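Local coordinates for RNA-binding protein 12 (Homo sapiens, PDB 2EK1), which probably binds RNA through its RNA recognition motif, a small alpha/beta domain that forms a disulfide-linked dimer in this crystal, at residues N22-V27 with G83-K88; D34-Y39 with T71-D76; G44-K49 with A60-E65. All blocks are in the same frame, centred on the assembly; numbering follows the deposited sequence.

The three contacts sample one RNA recognition motif domain, and contacts 2 and 3 both lie along the chain within the loop closed by contact 1. Contact 1 (22-27 with 83-88) is partly buried and mostly polar, joining the turn after strand 16-21 to strand 85-90. Contact 2 (34-39 with 71-76), partly buried, sets the turn after helix 29-35 on helix 67-77, with aromatic rings on alanines and a Tyr39 OH-Asp76 pair. Contact 3 (44-49 with 60-65) is buried, a backbone-bonded strand pair at the dimer interface. Between them, the selenomethionine Met23 of contact 1 packs on Ala60 and Leu48 of contact 3, Phe35 reaches Val87, and Phe64 meets Phe36 and Ala73.

Contact 1 (N22-V27 with G83-K88)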
loop_
_atom_site.group_PDB
_atom_site.type_symbol
_atom_site.label_atom_id
_atom_site.label_comp_id
_atom_site.label_asym_id
_atom_site.label_seq_id
_atom_site.Cartn_x
_atom_site.Cartn_y
_atom_site.Cartn_z
ATOM N N ASN A 22 -8.687 -3.101 9.638
ATOM C CA ASN A 22 -9.292 -2.729 10.885
ATOM C C ASN A 22 -8.358 -1.972 11.775
ATOM O O ASN A 22 -8.629 -1.904 12.934
ATOM C CB ASN A 22 -9.873 -3.941 11.641
ATOM C CG ASN A 22 -10.974 -3.505 12.580
ATOM O OD1 ASN A 22 -11.708 -2.514 12.296
ATOM N ND2 ASN A 22 -11.104 -4.201 13.687
HETATM N N MSE A 23 -7.240 -1.403 11.257
HETATM C CA MSE A 23 -6.430 -0.590 12.154
HETATM C C MSE A 23 -7.136 0.745 12.511
HETATM O O MSE A 23 -7.905 1.198 11.755
HETATM C CB MSE A 23 -5.113 -0.212 11.485
HETATM C CG MSE A 23 -4.368 -1.433 11.006
HETATM SE SE MSE A 23 -2.677 -0.796 10.132
HETATM C CE MSE A 23 -3.434 0.176 8.671
ATOM N N PRO A 24 -6.847 1.363 13.657
ATOM C CA PRO A 24 -7.530 2.638 13.904
ATOM C C PRO A 24 -6.928 3.650 12.960
ATOM O O PRO A 24 -5.786 3.467 12.403
ATOM C CB PRO A 24 -7.182 2.951 15.332
ATOM C CG PRO A 24 -5.845 2.320 15.534
ATOM C CD PRO A 24 -6.002 0.985 14.812
ATOM N N PHE A 25 -7.716 4.685 12.749
ATOM C CA PHE A 25 -7.350 5.776 11.887
ATOM C C PHE A 25 -6.127 6.570 12.389
ATOM O O PHE A 25 -5.568 7.279 11.635
ATOM C CB PHE A 25 -8.496 6.789 11.771
ATOM C CG PHE A 25 -8.426 7.904 12.848
ATOM C CD1 PHE A 25 -9.198 7.809 14.009
ATOM C CD2 PHE A 25 -7.600 9.057 12.653
ATOM C CE1 PHE A 25 -9.178 8.835 14.961
ATOM C CE2 PHE A 25 -7.558 10.100 13.600
ATOM C CZ PHE A 25 -8.354 9.999 14.767
ATOM N N THR A 26 -5.771 6.487 13.664
ATOM C CA THR A 26 -4.596 7.180 14.240
ATOM C C THR A 26 -3.301 6.359 14.147
ATOM O O THR A 26 -2.262 6.789 14.623
ATOM C CB THR A 26 -4.764 7.451 15.759
ATOM O OG1 THR A 26 -4.780 6.199 16.475
ATOM C CG2 THR A 26 -6.049 8.196 16.007
ATOM N N VAL A 27 -3.364 5.161 13.569
ATOM C CA VAL A 27 -2.200 4.331 13.528
ATOM C C VAL A 27 -0.950 5.033 12.884
ATOM O O VAL A 27 -1.073 5.860 11.980
ATOM C CB VAL A 27 -2.511 2.963 12.802
ATOM C CG1 VAL A 27 -2.655 3.157 11.319
ATOM C CG2 VAL A 27 -1.439 1.925 13.096
ATOM N N GLY A 83 -4.001 -0.435 19.494
ATOM C CA GLY A 83 -4.926 0.483 20.139
ATOM C C GLY A 83 -6.105 -0.361 20.552
ATOM O O GLY A 83 -5.929 -1.485 20.939
ATOM N N SER A 84 -7.312 0.158 20.398
ATOM C CA SER A 84 -8.551 -0.519 20.787
ATOM C C SER A 84 -9.149 -1.464 19.717
ATOM O O SER A 84 -10.255 -2.004 19.888
ATOM C CB SER A 84 -9.596 0.562 21.162
ATOM O OG SER A 84 -10.400 0.979 20.045
ATOM N N ARG A 85 -8.432 -1.681 18.611
ATOM C CA ARG A 85 -9.020 -2.560 17.622
ATOM C C ARG A 85 -8.255 -3.836 17.399
ATOM O O ARG A 85 -7.050 -3.833 17.446
ATOM C CB ARG A 85 -9.143 -1.826 16.304
ATOM C CG ARG A 85 -10.264 -0.821 16.306
ATOM C CD ARG A 85 -9.977 0.370 15.423
ATOM N NE ARG A 85 -10.808 0.401 14.228
ATOM C CZ ARG A 85 -12.108 0.094 14.150
ATOM N NH1 ARG A 85 -12.733 0.164 12.977
ATOM N NH2 ARG A 85 -12.784 -0.312 15.198
ATOM N N LYS A 86 -8.976 -4.906 17.152
ATOM C CA LYS A 86 -8.371 -6.179 16.849
ATOM C C LYS A 86 -8.152 -6.156 15.340
ATOM O O LYS A 86 -9.106 -6.017 14.535
ATOM C CB LYS A 86 -9.309 -7.269 17.232
ATOM C CG LYS A 86 -9.708 -7.107 18.694
ATOM C CD LYS A 86 -10.900 -7.981 19.078
ATOM C CE LYS A 86 -10.478 -9.443 19.084
ATOM N NZ LYS A 86 -10.182 -9.864 17.668
ATOM N N VAL A 87 -6.889 -6.242 14.974
ATOM C CA VAL A 87 -6.430 -6.220 13.587
ATOM C C VAL A 87 -6.744 -7.511 12.874
ATOM O O VAL A 87 -6.655 -8.568 13.476
ATOM C CB VAL A 87 -4.909 -6.026 13.594
ATOM C CG1 VAL A 87 -4.320 -6.350 12.297
ATOM C CG2 VAL A 87 -4.603 -4.593 14.097
ATOM N N LYS A 88 -7.181 -7.435 11.614
ATOM C CA LYS A 88 -7.462 -8.578 10.834
ATOM C C LYS A 88 -6.283 -8.774 9.764
ATOM O O LYS A 88 -6.057 -7.868 8.976
ATOM C CB LYS A 88 -8.817 -8.361 10.113
ATOM C CG LYS A 88 -10.028 -8.582 11.022
ATOM C CD LYS A 88 -9.861 -9.927 11.771
ATOM C CE LYS A 88 -11.199 -10.483 12.506
ATOM N NZ LYS A 88 -11.733 -9.369 13.441
#
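Asn22 OD1 sits over one face of the Arg85 guanidinium, off-centre toward its rim, while Met23 O and Pro24 CA lie near the plane at its edge. The amide and guanidinium planes are 59° apart. Although Asn22 OD1 comes within 2.9 Å of Arg85 NH1, the approach is from above the plane and the angle is poor for a hydrogen bond. The true bond is made by the other branch of the amide: Asn22 ND2 donates to Lys86 O at 2.8 Å, with an angle of 162° at the hydrogen, and the acceptor lies close to the amide plane. Asn22 CG is anti to the backbone N (chi1 -156°), which carries the amide across to the strand. Arg85 bends at chi2 and chi3, and its CD passes alongside the Pro24 ring, 3.8 Å from Pro24 CB. On the buried side Met23 CG reaches Val87 CG2 at 4.4 Å. Lys86 and Lys88 direct their NZ atoms to Asp79 in salt bridges. The type I turn from Pro24 to Val27 is closed by Val27 N bonding to Pro24 O. This is the connection between the first strand and first helix of the RNA recognition motif, laid beside its last strand.

Contact 2 (D34-Y39 with T71-D76); sequences DFFYGY and TAAVID
Tyr39 CG lies beside its backbone N (chi1 -76°), which sends the ring along helix 67-77, from Ala73 toward Asp76. Asp76, with CG anti to its carbonyl carbon (chi1 -64°), holds its carboxylate at the far end of that ring. Tyr39 OH and Asp76 OD1 are 2.8 Å apart, within hydrogen-bonding distance. OD1 lies in plane at the edge of the phenol, and the ring and carboxylate planes are 75° apart. Along one side of the ring, Tyr39 CD1 lies 3.7 Å from Ala73 CA and Tyr39 CE1 3.9 Å from Ala72 O, both approaches oblique to the ring. Ala73 CB also meets the edge of the buried Phe36 ring, 4.1 Å from Phe36 CD2, and one face of that ring is covered by Phe35 CD2. A type II turn from Phe36 to Tyr39, with Tyr39 N bonded to Phe36 O, brings both aromatics to the second helix. Leu77 touches Phe35, Phe36 and Tyr39, while Phe36 rests on Ile18, Val20 and Leu89 of the sheet. The turn after helix 29-35 packed on helix 67-77, both over one face of the antiparallel sheet, fits the beta-alpha-beta-beta-alpha-beta fold of the RNA recognition motif.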
loop_
_atom_site.group_PDB
_atom_site.type_symbol
_atom_site.label_atom_id
_atom_site.label_comp_id
_atom_site.label_asym_id
_atom_site.label_seq_id
_atom_site.Cartn_x
_atom_site.Cartn_y
_atom_site.Cartn_z
ATOM N N ASP A 34 5.884 -1.837 15.466
ATOM C CA ASP A 34 5.817 -2.458 16.804
ATOM C C ASP A 34 4.892 -3.687 16.767
ATOM O O ASP A 34 5.263 -4.721 17.252
ATOM C CB ASP A 34 5.281 -1.480 17.852
ATOM C CG ASP A 34 6.282 -0.380 18.236
ATOM O OD1 ASP A 34 7.432 -0.376 17.707
ATOM O OD2 ASP A 34 5.885 0.509 19.059
ATOM N N PHE A 35 3.699 -3.593 16.183
ATOM C CA PHE A 35 2.796 -4.751 16.123
ATOM C C PHE A 35 3.526 -5.985 15.563
ATOM O O PHE A 35 3.307 -7.106 16.028
ATOM C CB PHE A 35 1.592 -4.420 15.218
ATOM C CG PHE A 35 0.548 -5.519 15.140
ATOM C CD1 PHE A 35 -0.396 -5.637 16.109
ATOM C CD2 PHE A 35 0.488 -6.390 14.039
ATOM C CE1 PHE A 35 -1.404 -6.616 16.006
ATOM C CE2 PHE A 35 -0.509 -7.354 13.921
ATOM C CZ PHE A 35 -1.464 -7.464 14.929
ATOM N N PHE A 36 4.355 -5.820 14.527
ATOM C CA PHE A 36 5.022 -6.976 14.004
ATOM C C PHE A 36 6.389 -7.219 14.639
ATOM O O PHE A 36 7.219 -7.905 14.049
ATOM C CB PHE A 36 5.172 -6.910 12.470
ATOM C CG PHE A 36 3.885 -6.972 11.749
ATOM C CD1 PHE A 36 3.221 -5.789 11.325
ATOM C CD2 PHE A 36 3.224 -8.215 11.575
ATOM C CE1 PHE A 36 1.941 -5.809 10.735
ATOM C CE2 PHE A 36 1.895 -8.259 10.958
ATOM C CZ PHE A 36 1.248 -7.049 10.540
ATOM N N TYR A 37 6.573 -6.687 15.848
ATOM C CA TYR A 37 7.868 -6.830 16.566
ATOM C C TYR A 37 8.108 -8.302 16.832
ATOM O O TYR A 37 7.236 -9.035 17.314
ATOM C CB TYR A 37 7.879 -6.011 17.891
ATOM C CG TYR A 37 9.219 -6.077 18.687
ATOM C CD1 TYR A 37 9.405 -7.031 19.702
ATOM C CD2 TYR A 37 10.299 -5.216 18.379
ATOM C CE1 TYR A 37 10.660 -7.150 20.405
ATOM C CE2 TYR A 37 11.546 -5.319 19.071
ATOM C CZ TYR A 37 11.706 -6.318 20.086
ATOM O OH TYR A 37 12.932 -6.528 20.713
ATOM N N GLY A 38 9.268 -8.764 16.442
ATOM C CA GLY A 38 9.546 -10.145 16.692
ATOM C C GLY A 38 9.192 -10.906 15.447
ATOM O O GLY A 38 9.406 -12.147 15.389
ATOM N N TYR A 39 8.640 -10.241 14.433
ATOM C CA TYR A 39 8.347 -11.036 13.238
ATOM C C TYR A 39 9.081 -10.732 11.934
ATOM O O TYR A 39 8.735 -11.278 10.911
ATOM C CB TYR A 39 6.797 -11.141 12.975
ATOM C CG TYR A 39 6.034 -12.091 13.885
ATOM C CD1 TYR A 39 5.641 -13.365 13.453
ATOM C CD2 TYR A 39 5.831 -11.751 15.198
ATOM C CE1 TYR A 39 5.070 -14.305 14.341
ATOM C CE2 TYR A 39 5.295 -12.660 16.114
ATOM C CZ TYR A 39 4.924 -13.957 15.693
ATOM O OH TYR A 39 4.540 -14.864 16.697
ATOM N N THR A 71 3.312 -16.025 6.484
ATOM C CA THR A 71 2.365 -16.992 7.018
ATOM C C THR A 71 2.327 -17.070 8.516
ATOM O O THR A 71 1.238 -17.053 9.078
ATOM C CB THR A 71 2.644 -18.385 6.396
ATOM O OG1 THR A 71 2.296 -18.309 5.007
ATOM C CG2 THR A 71 1.802 -19.427 7.025
ATOM N N ALA A 72 3.504 -17.133 9.169
ATOM C CA ALA A 72 3.569 -17.165 10.590
ATOM C C ALA A 72 3.005 -15.906 11.194
ATOM O O ALA A 72 2.289 -15.977 12.212
ATOM C CB ALA A 72 4.995 -17.331 11.099
ATOM N N ALA A 73 3.359 -14.716 10.642
ATOM C CA ALA A 73 2.733 -13.505 11.228
ATOM C C ALA A 73 1.228 -13.568 11.157
ATOM O O ALA A 73 0.535 -13.242 12.131
ATOM C CB ALA A 73 3.218 -12.192 10.530
ATOM N N VAL A 74 0.706 -13.955 10.004
ATOM C CA VAL A 74 -0.714 -14.002 9.843
ATOM C C VAL A 74 -1.367 -14.941 10.842
ATOM O O VAL A 74 -2.413 -14.612 11.432
ATOM C CB VAL A 74 -1.026 -14.318 8.389
ATOM C CG1 VAL A 74 -2.491 -14.641 8.163
ATOM C CG2 VAL A 74 -0.560 -13.079 7.571
ATOM N N ILE A 75 -0.746 -16.098 11.081
ATOM C CA ILE A 75 -1.314 -16.984 12.063
ATOM C C ILE A 75 -1.279 -16.485 13.480
ATOM O O ILE A 75 -2.300 -16.422 14.147
ATOM C CB ILE A 75 -0.630 -18.388 12.031
ATOM C CG1 ILE A 75 -0.970 -19.042 10.677
ATOM C CG2 ILE A 75 -1.132 -19.202 13.254
ATOM C CD1 ILE A 75 -0.208 -20.369 10.396
ATOM N N ASP A 76 -0.111 -16.031 13.913
ATOM C CA ASP A 76 0.081 -15.657 15.293
ATOM C C ASP A 76 -0.466 -14.313 15.692
ATOM O O ASP A 76 -0.831 -14.173 16.862
ATOM C CB ASP A 76 1.581 -15.681 15.666
ATOM C CG ASP A 76 2.198 -17.093 15.582
ATOM O OD1 ASP A 76 3.441 -17.156 15.527
ATOM O OD2 ASP A 76 1.443 -18.105 15.567
#

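Contact 3 (G44-K49 with A60-E65); sequences GSVCLK and AMVAFE
Ser45 OG is held by two bonds: it accepts from Ala63 N at 2.8 Å, with 157° at the hydrogen, and donates to Ile42 O. Ser45 CB packs on Ala63 CB at 3.7 Å. Beyond it, Cys47 and Met61 form an antiparallel hydrogen-bonded pair. Cys47 N donates to Met61 O at 3.0 Å and Met61 N to Cys47 O at 3.1 Å, the latter in the carbonyl plane. Leu48 and Ala60 make the following non-hydrogen-bonded pair, where Ala60 CA comes 3.2 Å from Cys47 O in a CA-H...O contact. On one face, Cys47 SG lies 3.5 Å from Met61 CB, with chi1 of 77° setting the sulfur between the backbone N and carbonyl carbon; the selenomethionine Met61 bends at chi3, bringing its selenium toward Cys47 SG. On the other face, Val46 CG2 meets Val62 CG2 at 3.6 Å, the two side chains lying side by side and pointing the same way. Val46, Leu48 and Val62 pack against Ile32 of helix 29-35. Strand 59-64 is flanked on its far side by strand 16-21, whereas strand 47-50 pairs antiparallel with a strand of the second subunit, joined by the disulfide to Cys47 of that chain.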
loop_
_atom_site.group_PDB
_atom_site.type_symbol
_atom_site.label_atom_id
_atom_site.label_comp_id
_atom_site.label_asym_id
_atom_site.label_seq_id
_atom_site.Cartn_x
_atom_site.Cartn_y
_atom_site.Cartn_z
ATOM N N GLY A 44 10.708 -0.847 5.491
ATOM C CA GLY A 44 10.332 0.218 4.539
ATOM C C GLY A 44 9.254 -0.275 3.546
ATOM O O GLY A 44 9.017 0.361 2.496
ATOM N N SER A 45 8.529 -1.353 3.924
ATOM C CA SER A 45 7.524 -1.983 3.038
ATOM C C SER A 45 6.106 -1.570 3.410
ATOM O O SER A 45 5.165 -1.989 2.744
ATOM C CB SER A 45 7.583 -3.561 3.142
ATOM O OG SER A 45 6.985 -4.020 4.393
ATOM N N VAL A 46 5.927 -0.775 4.447
ATOM C CA VAL A 46 4.539 -0.490 4.846
ATOM C C VAL A 46 3.872 0.540 3.891
ATOM O O VAL A 46 4.499 1.582 3.595
ATOM C CB VAL A 46 4.477 0.156 6.233
ATOM C CG1 VAL A 46 3.020 0.461 6.598
ATOM C CG2 VAL A 46 5.115 -0.757 7.307
ATOM N N CYS A 47 2.646 0.273 3.429
ATOM C CA CYS A 47 1.924 1.323 2.635
ATOM C C CYS A 47 0.557 1.355 3.288
ATOM O O CYS A 47 0.067 0.321 3.671
ATOM C CB CYS A 47 1.866 0.998 1.119
ATOM S SG CYS A 47 0.656 -0.236 0.763
ATOM N N LEU A 48 -0.044 2.529 3.415
ATOM C CA LEU A 48 -1.289 2.724 4.055
ATOM C C LEU A 48 -2.276 3.106 2.986
ATOM O O LEU A 48 -1.964 3.991 2.126
ATOM C CB LEU A 48 -1.225 3.901 5.018
ATOM C CG LEU A 48 -0.287 3.824 6.254
ATOM C CD1 LEU A 48 -0.441 5.085 7.066
ATOM C CD2 LEU A 48 -0.586 2.591 7.199
ATOM N N LYS A 49 -3.481 2.520 3.061
ATOM C CA LYS A 49 -4.462 2.839 2.068
ATOM C C LYS A 49 -5.317 4.065 2.449
ATOM O O LYS A 49 -5.590 4.304 3.610
ATOM C CB LYS A 49 -5.367 1.605 1.807
ATOM C CG LYS A 49 -4.637 0.526 1.049
ATOM C CD LYS A 49 -5.467 -0.815 0.956
ATOM C CE LYS A 49 -4.822 -1.634 -0.075
ATOM N NZ LYS A 49 -5.501 -2.919 -0.161
ATOM N N ALA A 60 -3.672 -1.670 5.321
ATOM C CA ALA A 60 -2.256 -1.523 4.967
ATOM C C ALA A 60 -1.759 -2.816 4.310
ATOM O O ALA A 60 -2.460 -3.835 4.349
ATOM C CB ALA A 60 -1.506 -1.262 6.150
HETATM N N MSE A 61 -0.617 -2.746 3.680
HETATM C CA MSE A 61 0.041 -3.858 3.025
HETATM C C MSE A 61 1.380 -3.738 3.716
HETATM O O MSE A 61 1.881 -2.612 3.977
HETATM C CB MSE A 61 0.216 -3.610 1.527
HETATM C CG MSE A 61 -1.082 -3.317 0.803
HETATM SE SE MSE A 61 -0.729 -3.125 -1.086
HETATM C CE MSE A 61 -0.861 -5.040 -1.292
ATOM N N VAL A 62 1.952 -4.891 4.000
ATOM C CA VAL A 62 3.209 -4.968 4.701
ATOM C C VAL A 62 3.915 -6.254 4.148
ATOM O O VAL A 62 3.252 -7.246 3.753
ATOM C CB VAL A 62 2.814 -5.036 6.194
ATOM C CG1 VAL A 62 3.324 -6.211 6.840
ATOM C CG2 VAL A 62 3.063 -3.723 6.900
ATOM N N ALA A 63 5.238 -6.228 4.085
ATOM C CA ALA A 63 5.945 -7.383 3.497
ATOM C C ALA A 63 6.981 -8.006 4.416
ATOM O O ALA A 63 7.478 -7.382 5.279
ATOM C CB ALA A 63 6.587 -7.007 2.181
ATOM N N PHE A 64 7.286 -9.268 4.142
ATOM C CA PHE A 64 8.216 -10.046 4.916
ATOM C C PHE A 64 9.150 -10.675 3.881
ATOM O O PHE A 64 8.772 -10.898 2.684
ATOM C CB PHE A 64 7.445 -11.173 5.655
ATOM C CG PHE A 64 6.413 -10.662 6.613
ATOM C CD1 PHE A 64 6.719 -10.480 7.973
ATOM C CD2 PHE A 64 5.181 -10.310 6.171
ATOM C CE1 PHE A 64 5.799 -9.970 8.854
ATOM C CE2 PHE A 64 4.233 -9.778 7.093
ATOM C CZ PHE A 64 4.550 -9.617 8.422
ATOM N N GLU A 65 10.329 -10.986 4.380
ATOM C CA GLU A 65 11.376 -11.582 3.587
ATOM C C GLU A 65 11.056 -12.898 2.963
ATOM O O GLU A 65 11.500 -13.176 1.894
ATOM C CB GLU A 65 12.685 -11.702 4.392
ATOM C CG GLU A 65 13.272 -10.332 4.871
ATOM C CD GLU A 65 13.630 -9.367 3.748
ATOM O OE1 GLU A 65 14.364 -8.354 3.990
ATOM O OE2 GLU A 65 13.177 -9.585 2.589
#